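Local coordinates for glyceraldehyde-3-phosphate dehydrogenase (Sulfolobus solfataricus, PDB 1B7G), which catalyses the NADP- or NAD-dependent oxidation and phosphorylation of D-glyceraldehyde 3-phosphate in glycolysis, with a marked preference for NADP, at residues C123-A128 / K317-E322; N308-R313 / D323-T328. The protein carries 1 engineered substitution. All blocks are in the same frame, centred on the assembly; numbering follows the deposited sequence.

Overall arrangement
Both contacts use helix 321-331, near its N-terminal end in contact 1 and over the next two turns in contact 2, and their centres lie about 8 Å apart. Contact 1 (123-128 / 317-322) is a surface contact that brings helix 121-128 against the turn joining the last two helices; a single tyrosine ring, one direct hydrogen bond and one water make most of it. Contact 2 (308-313 / 323-328) is buried and packs those two helices against each other through a cluster of carboxylate, hydroxyl and guanidinium groups. The two meet where Tyr-125 of contact 1 lies against Arg-313 and Ser-324 of contact 2, so that an aromatic ring adjoins the polar network.

Contact 1: C123-A128 / K317-E322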
ATOM      1  N   CYS A 123       1.729   6.533 -28.536  1.00 25.54           N
ATOM      2  CA  CYS A 123       1.720   7.557 -29.545  1.00 27.26           C
ATOM      3  C   CYS A 123       2.839   7.496 -30.592  1.00 25.01           C
ATOM      4  O   CYS A 123       2.495   7.753 -31.740  1.00 24.29           O
ATOM      5  CB  CYS A 123       1.794   9.009 -28.979  1.00 23.01           C
ATOM      6  SG  CYS A 123       0.501   9.356 -27.759  1.00 27.37           S
ATOM      7  N   ASN A 124       4.100   7.313 -30.236  1.00 22.92           N
ATOM      8  CA  ASN A 124       5.154   7.444 -31.235  1.00 25.81           C
ATOM      9  C   ASN A 124       6.294   6.459 -31.082  1.00 26.01           C
ATOM     10  O   ASN A 124       7.473   6.790 -31.297  1.00 26.98           O
ATOM     11  CB  ASN A 124       5.682   8.906 -31.193  1.00 22.24           C
ATOM     12  CG  ASN A 124       6.460   9.167 -29.921  1.00 30.15           C
ATOM     13  OD1 ASN A 124       6.232   8.468 -28.920  1.00 27.93           O
ATOM     14  ND2 ASN A 124       7.416  10.086 -29.966  1.00 26.64           N
ATOM     15  N   TYR A 125       5.972   5.219 -30.754  1.00 23.17           N
ATOM     16  CA  TYR A 125       7.016   4.177 -30.675  1.00 29.64           C
ATOM     17  C   TYR A 125       7.754   4.068 -32.023  1.00 24.42           C
ATOM     18  O   TYR A 125       8.979   4.130 -32.054  1.00 25.22           O
ATOM     19  CB  TYR A 125       6.345   2.859 -30.338  1.00 28.15           C
ATOM     20  CG  TYR A 125       7.224   1.632 -30.267  1.00 31.14           C
ATOM     21  CD1 TYR A 125       7.651   0.941 -31.424  1.00 23.58           C
ATOM     22  CD2 TYR A 125       7.603   1.138 -29.047  1.00 25.53           C
ATOM     23  CE1 TYR A 125       8.442  -0.193 -31.286  1.00 30.10           C
ATOM     24  CE2 TYR A 125       8.363   0.002 -28.902  1.00 29.33           C
ATOM     25  CZ  TYR A 125       8.784  -0.676 -30.051  1.00 32.88           C
ATOM     26  OH  TYR A 125       9.545  -1.808 -29.878  1.00 28.13           O
ATOM     27  N   ASN A 126       6.978   4.050 -33.110  1.00 25.71           N
ATOM     28  CA  ASN A 126       7.585   3.956 -34.445  1.00 29.59           C
ATOM     29  C   ASN A 126       8.563   5.073 -34.694  1.00 34.75           C
ATOM     30  O   ASN A 126       9.637   4.830 -35.265  1.00 31.81           O
ATOM     31  CB  ASN A 126       6.556   3.855 -35.559  1.00 24.64           C
ATOM     32  CG  ASN A 126       5.745   2.603 -35.534  1.00 24.22           C
ATOM     33  OD1 ASN A 126       6.193   1.596 -34.975  1.00 29.18           O
ATOM     34  ND2 ASN A 126       4.501   2.614 -36.037  1.00 23.89           N
ATOM     35  N   GLU A 127       8.265   6.320 -34.244  1.00 28.05           N
ATOM     36  CA  GLU A 127       9.208   7.397 -34.437  1.00 27.44           C
ATOM     37  C   GLU A 127      10.444   7.255 -33.592  1.00 24.28           C
ATOM     38  O   GLU A 127      11.512   7.784 -33.953  1.00 31.17           O
ATOM     39  CB  GLU A 127       8.560   8.779 -34.153  1.00 31.35           C
ATOM     40  CG  GLU A 127       7.615   9.230 -35.230  1.00 29.35           C
ATOM     41  CD  GLU A 127       6.260   8.564 -35.231  1.00 35.40           C
ATOM     42  OE1 GLU A 127       5.908   7.685 -34.406  1.00 30.49           O
ATOM     43  OE2 GLU A 127       5.463   8.929 -36.130  1.00 54.97           O
ATOM     44  N   ALA A 128      10.393   6.569 -32.463  1.00 26.83           N
ATOM     45  CA  ALA A 128      11.518   6.427 -31.568  1.00 25.98           C
ATOM     46  C   ALA A 128      12.373   5.174 -31.870  1.00 25.37           C
ATOM     47  O   ALA A 128      13.396   5.010 -31.192  1.00 25.90           O
ATOM     48  CB  ALA A 128      11.058   6.334 -30.101  1.00 31.78           C
ATOM     49  N   LYS A 317      15.486  -1.517 -31.170  1.00 28.58           N
ATOM     50  CA  LYS A 317      14.836  -2.074 -32.350  1.00 32.85           C
ATOM     51  C   LYS A 317      14.566  -3.562 -32.166  1.00 35.43           C
ATOM     52  O   LYS A 317      14.823  -4.383 -33.059  1.00 29.52           O
ATOM     53  CB  LYS A 317      15.752  -1.815 -33.557  1.00 27.84           C
ATOM     54  CG  LYS A 317      16.138  -0.351 -33.730  1.00 32.68           C
ATOM     55  CD  LYS A 317      17.224  -0.153 -34.787  1.00 35.14           C
ATOM     56  CE  LYS A 317      18.601  -0.564 -34.281  1.00 40.11           C
ATOM     57  NZ  LYS A 317      19.645  -0.348 -35.343  1.00 35.90           N
ATOM     58  N   LEU A 318      13.985  -3.941 -31.027  1.00 31.40           N
ATOM     59  CA  LEU A 318      13.772  -5.357 -30.736  1.00 32.90           C
ATOM     60  C   LEU A 318      12.576  -5.967 -31.408  1.00 37.40           C
ATOM     61  O   LEU A 318      12.605  -7.172 -31.699  1.00 35.48           O
ATOM     62  CB  LEU A 318      13.676  -5.592 -29.222  1.00 31.92           C
ATOM     63  CG  LEU A 318      14.877  -5.184 -28.393  1.00 41.56           C
ATOM     64  CD1 LEU A 318      14.650  -5.489 -26.916  1.00 30.32           C
ATOM     65  CD2 LEU A 318      16.167  -5.877 -28.863  1.00 30.43           C
ATOM     66  N   MET A 319      11.524  -5.188 -31.662  1.00 31.68           N
ATOM     67  CA  MET A 319      10.278  -5.698 -32.197  1.00 31.74           C
ATOM     68  C   MET A 319       9.283  -4.558 -32.460  1.00 29.16           C
ATOM     69  O   MET A 319       9.612  -3.395 -32.229  1.00 27.89           O
ATOM     70  CB  MET A 319       9.629  -6.684 -31.218  1.00 33.65           C
ATOM     71  CG  MET A 319       9.267  -6.010 -29.877  1.00 36.03           C
ATOM     72  SD  MET A 319       8.622  -7.244 -28.735  1.00 28.82           S
ATOM     73  CE  MET A 319      10.113  -8.072 -28.232  1.00 37.32           C
ATOM     74  N   SER A 320       8.118  -4.890 -32.964  1.00 29.91           N
ATOM     75  CA  SER A 320       7.164  -3.866 -33.381  1.00 27.02           C
ATOM     76  C   SER A 320       6.570  -3.185 -32.135  1.00 30.86           C
ATOM     77  O   SER A 320       6.690  -3.773 -31.073  1.00 27.82           O
ATOM     78  CB  SER A 320       6.075  -4.458 -34.247  1.00 25.65           C
ATOM     79  OG  SER A 320       5.102  -5.189 -33.517  1.00 30.50           O
ATOM     80  N   ALA A 321       5.864  -2.071 -32.350  1.00 29.18           N
ATOM     81  CA  ALA A 321       5.193  -1.339 -31.291  1.00 30.53           C
ATOM     82  C   ALA A 321       4.179  -2.248 -30.612  1.00 31.85           C
ATOM     83  O   ALA A 321       4.093  -2.398 -29.397  1.00 29.38           O
ATOM     84  CB  ALA A 321       4.473  -0.114 -31.871  1.00 30.07           C
ATOM     85  N   GLU A 322       3.422  -2.923 -31.473  1.00 29.04           N
ATOM     86  CA  GLU A 322       2.391  -3.834 -31.034  1.00 28.68           C
ATOM     87  C   GLU A 322       2.942  -5.047 -30.295  1.00 32.30           C
ATOM     88  O   GLU A 322       2.398  -5.462 -29.239  1.00 30.02           O
ATOM     89  CB  GLU A 322       1.522  -4.235 -32.211  1.00 30.19           C
ATOM     90  CG  GLU A 322       0.186  -4.821 -31.764  1.00 35.22           C
ATOM     91  CD  GLU A 322      -0.837  -3.708 -31.512  1.00 43.94           C
ATOM     92  OE1 GLU A 322      -0.497  -2.498 -31.558  1.00 41.14           O
ATOM     93  OE2 GLU A 322      -2.010  -4.063 -31.308  1.00 56.24           O
TER
HETATM   94  O   HOH W   1       6.223  -0.947 -34.981  1.00 27.66           O
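With chi1 at 177°, Tyr-125 swings its ring away from its own backbone N and extends it over Ala-321, while Asn-126 sets its amide beside its own backbone N and turns OD1 toward the same alanine. The ring takes Ala-321 on one face: CA stands 3.5 Å from the centroid, 20° off the ring normal and displaced toward the rim, in a CH-pi contact. The methyl group lies nearer the root of the ring, its CB 3.4 Å from Tyr-125 CD1. At the far end the hydroxyl donates to the carbonyl of Met-319, with 2.8 Å between Tyr-125 OH and Met-319 O. The donor stands well above the carbonyl plane, and the C=O...O angle is 133°. Held at its tip by this bond and over one face by the alanine, the ring bridges the turn and the first residue of the helix.

Beside it, a water accepts from Ala-321 N at 2.9 Å and donates to Asn-126 OD1, thereby satisfying an amide in the first turn of the helix. Ser-320 is the N-cap, and its OG accepts from the N of Asp-323. The turn itself opens with a Schellman motif in which Lys-317, with positive phi, is the C-prime residue that ends helix 304-315. Tyr-125 also touches Arg-313 and Ala-314 of helix 304-315, Ser-324 of helix 321-331 and Phe-119 of the edge strand 118-119, while the disulfide between Cys-123 and Cys-149 ties helix 121-128 to helix 139-152.

Contact 2: N308-R313 / D323-T328; sequences NIDAIR and DSMRIT
Arg-313 reaches across to the helix bearing Ser-324 and Thr-328, and much of its length runs past one hydroxyl. Its CB lies 3.3 Å from Ser-324 OG; CG stays close to the same oxygen, and a bend at chi2 brings CD back to it. Beyond NE, CZ lies about equally near Ser-324 OG and Ile-327 CG2, and the guanidinium presents NH1 edge-on to both hydroxyls. The bond from NH1 to Ser-324 OG is nearly straight (170°) at 3.1 Å, whereas that from NH1 to Thr-328 OG1, although shorter at 2.9 Å, is bent to 134°. Both acceptors lie close to the guanidinium plane, which would restrict rotation of the group. Arg-313 NH2 passes Ile-327 CG2 at 3.5 Å and goes on to a salt bridge with Asp-25 and a hydrogen bond to Gln-23.

The two helices, 304-315 and 321-331, form a helical hairpin at the C-terminal end of the chain; the axes of segments 308-313 and 323-328 approach to 9.4 Å and run at 143°, roughly antiparallel. Ile-309 and Ile-312 of the first helix, together with Arg-313, rest on Met-26 at the start of a strand of the Rossmann-type sheet.

Asp-310 completes the network from the other side. Ser-324 OG donates to its OD1 at 2.7 Å, meeting the anti side of the carboxylate, and Thr-328 OG1 lies 2.8 Å from the same OD1. Each hydroxyl thus sits between a carboxylate and a guanidinium, a placement likely to polarise both. The other oxygen, OD2, forms a salt bridge with Arg-245 and touches Met-325 CG.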
ATOM      1  N   ASN A 308       8.783   2.762 -19.902  1.00 22.22           N
ATOM      2  CA  ASN A 308      10.233   2.582 -19.935  1.00 21.51           C
ATOM      3  C   ASN A 308      10.584   1.215 -20.562  1.00 27.14           C
ATOM      4  O   ASN A 308      11.588   1.115 -21.293  1.00 27.81           O
ATOM      5  CB  ASN A 308      10.838   2.712 -18.542  1.00 23.58           C
ATOM      6  CG  ASN A 308      11.201   4.116 -18.129  1.00 26.46           C
ATOM      7  OD1 ASN A 308      12.298   4.597 -18.410  1.00 26.98           O
ATOM      8  ND2 ASN A 308      10.281   4.799 -17.459  1.00 27.05           N
ATOM      9  N   ILE A 309       9.748   0.204 -20.310  1.00 20.33           N
ATOM     10  CA  ILE A 309       9.999  -1.105 -20.931  1.00 27.08           C
ATOM     11  C   ILE A 309       9.867  -1.030 -22.446  1.00 30.04           C
ATOM     12  O   ILE A 309      10.763  -1.461 -23.214  1.00 24.66           O
ATOM     13  CB  ILE A 309       9.104  -2.193 -20.336  1.00 30.39           C
ATOM     14  CG1 ILE A 309       9.315  -2.366 -18.839  1.00 25.32           C
ATOM     15  CG2 ILE A 309       9.396  -3.534 -21.066  1.00 27.47           C
ATOM     16  CD1 ILE A 309      10.764  -2.523 -18.397  1.00 22.89           C
ATOM     17  N   ASP A 310       8.818  -0.384 -22.964  1.00 24.85           N
ATOM     18  CA  ASP A 310       8.683  -0.227 -24.418  1.00 24.11           C
ATOM     19  C   ASP A 310       9.777   0.606 -25.023  1.00 26.27           C
ATOM     20  O   ASP A 310      10.237   0.340 -26.162  1.00 27.26           O
ATOM     21  CB  ASP A 310       7.304   0.344 -24.754  1.00 25.19           C
ATOM     22  CG  ASP A 310       6.189  -0.599 -24.389  1.00 34.25           C
ATOM     23  OD1 ASP A 310       6.392  -1.829 -24.575  1.00 30.37           O
ATOM     24  OD2 ASP A 310       5.111  -0.152 -23.934  1.00 28.34           O
ATOM     25  N   ALA A 311      10.223   1.650 -24.310  1.00 25.86           N
ATOM     26  CA  ALA A 311      11.256   2.522 -24.780  1.00 28.71           C
ATOM     27  C   ALA A 311      12.543   1.696 -25.018  1.00 29.72           C
ATOM     28  O   ALA A 311      13.282   2.007 -25.956  1.00 25.94           O
ATOM     29  CB  ALA A 311      11.548   3.706 -23.875  1.00 26.29           C
ATOM     30  N   ILE A 312      12.833   0.766 -24.118  1.00 30.05           N
ATOM     31  CA  ILE A 312      14.007  -0.097 -24.315  1.00 30.05           C
ATOM     32  C   ILE A 312      13.855  -0.814 -25.656  1.00 23.19           C
ATOM     33  O   ILE A 312      14.739  -0.790 -26.491  1.00 29.44           O
ATOM     34  CB  ILE A 312      14.145  -1.132 -23.188  1.00 31.21           C
ATOM     35  CG1 ILE A 312      14.634  -0.446 -21.903  1.00 29.90           C
ATOM     36  CG2 ILE A 312      15.104  -2.243 -23.591  1.00 24.41           C
ATOM     37  CD1 ILE A 312      14.344  -1.193 -20.612  1.00 24.99           C
ATOM     38  N   ARG A 313      12.692  -1.385 -25.905  1.00 22.10           N
ATOM     39  CA  ARG A 313      12.460  -2.110 -27.147  1.00 25.75           C
ATOM     40  C   ARG A 313      12.554  -1.224 -28.363  1.00 36.80           C
ATOM     41  O   ARG A 313      13.172  -1.650 -29.358  1.00 29.45           O
ATOM     42  CB  ARG A 313      11.135  -2.880 -27.080  1.00 22.22           C
ATOM     43  CG  ARG A 313      11.150  -3.909 -25.972  1.00 25.86           C
ATOM     44  CD  ARG A 313      10.477  -5.221 -26.386  1.00 29.28           C
ATOM     45  NE  ARG A 313      10.465  -6.157 -25.253  1.00 25.72           N
ATOM     46  CZ  ARG A 313       9.564  -6.154 -24.277  1.00 43.15           C
ATOM     47  NH1 ARG A 313       8.544  -5.272 -24.252  1.00 29.67           N
ATOM     48  NH2 ARG A 313       9.716  -7.066 -23.323  1.00 29.50           N
ATOM     49  N   ASP A 323       3.975  -5.682 -30.836  1.00 33.46           N
ATOM     50  CA  ASP A 323       4.596  -6.812 -30.135  1.00 32.82           C
ATOM     51  C   ASP A 323       5.123  -6.403 -28.755  1.00 30.03           C
ATOM     52  O   ASP A 323       4.973  -7.155 -27.781  1.00 26.31           O
ATOM     53  CB  ASP A 323       5.770  -7.373 -30.956  1.00 29.68           C
ATOM     54  CG  ASP A 323       5.261  -8.220 -32.120  1.00 37.57           C
ATOM     55  OD1 ASP A 323       4.089  -8.641 -32.119  1.00 41.12           O
ATOM     56  OD2 ASP A 323       6.027  -8.452 -33.060  1.00 44.26           O
ATOM     57  N   SER A 324       5.869  -5.314 -28.680  1.00 26.06           N
ATOM     58  CA  SER A 324       6.443  -4.831 -27.424  1.00 27.05           C
ATOM     59  C   SER A 324       5.337  -4.524 -26.401  1.00 30.28           C
ATOM     60  O   SER A 324       5.256  -5.116 -25.323  1.00 27.04           O
ATOM     61  CB  SER A 324       7.261  -3.559 -27.601  1.00 29.41           C
ATOM     62  OG  SER A 324       7.912  -3.165 -26.408  1.00 24.22           O
ATOM     63  N   MET A 325       4.344  -3.759 -26.838  1.00 31.21           N
ATOM     64  CA  MET A 325       3.274  -3.411 -25.870  1.00 30.40           C
ATOM     65  C   MET A 325       2.548  -4.651 -25.404  1.00 31.91           C
ATOM     66  O   MET A 325       2.163  -4.747 -24.229  1.00 25.52           O
ATOM     67  CB  MET A 325       2.389  -2.336 -26.431  1.00 22.98           C
ATOM     68  CG  MET A 325       3.040  -0.926 -26.445  1.00 26.95           C
ATOM     69  SD  MET A 325       1.747   0.274 -26.878  1.00 22.86           S
ATOM     70  CE  MET A 325       1.303  -0.254 -28.517  1.00 33.37           C
ATOM     71  N   ARG A 326       2.392  -5.674 -26.266  1.00 29.13           N
ATOM     72  CA  ARG A 326       1.706  -6.879 -25.799  1.00 30.75           C
ATOM     73  C   ARG A 326       2.509  -7.584 -24.718  1.00 28.87           C
ATOM     74  O   ARG A 326       1.928  -7.988 -23.701  1.00 27.77           O
ATOM     75  CB  ARG A 326       1.289  -7.793 -26.952  1.00 33.36           C
ATOM     76  CG  ARG A 326       1.009  -9.223 -26.530  1.00 36.20           C
ATOM     77  CD  ARG A 326       0.908 -10.191 -27.706  1.00 41.58           C
ATOM     78  NE  ARG A 326       0.212  -9.557 -28.816  1.00 51.24           N
ATOM     79  CZ  ARG A 326       0.748  -9.159 -29.966  1.00 58.24           C
ATOM     80  NH1 ARG A 326       2.031  -9.361 -30.246  1.00 43.53           N
ATOM     81  NH2 ARG A 326      -0.041  -8.543 -30.853  1.00 46.29           N
ATOM     82  N   ILE A 327       3.825  -7.686 -24.839  1.00 30.53           N
ATOM     83  CA  ILE A 327       4.638  -8.377 -23.833  1.00 30.79           C
ATOM     84  C   ILE A 327       4.712  -7.553 -22.546  1.00 29.02           C
ATOM     85  O   ILE A 327       4.583  -8.070 -21.446  1.00 27.58           O
ATOM     86  CB  ILE A 327       6.030  -8.708 -24.370  1.00 28.62           C
ATOM     87  CG1 ILE A 327       5.853  -9.820 -25.461  1.00 31.08           C
ATOM     88  CG2 ILE A 327       6.976  -9.177 -23.312  1.00 28.72           C
ATOM     89  CD1 ILE A 327       7.003  -9.872 -26.439  1.00 28.64           C
ATOM     90  N   THR A 328       4.947  -6.257 -22.719  1.00 28.52           N
ATOM     91  CA  THR A 328       4.972  -5.346 -21.565  1.00 25.89           C
ATOM     92  C   THR A 328       3.649  -5.469 -20.824  1.00 23.56           C
ATOM     93  O   THR A 328       3.675  -5.787 -19.645  1.00 26.42           O
ATOM     94  CB  THR A 328       5.196  -3.926 -22.024  1.00 25.52           C
ATOM     95  OG1 THR A 328       6.474  -3.880 -22.687  1.00 26.12           O
ATOM     96  CG2 THR A 328       5.212  -2.942 -20.831  1.00 23.28           C
TER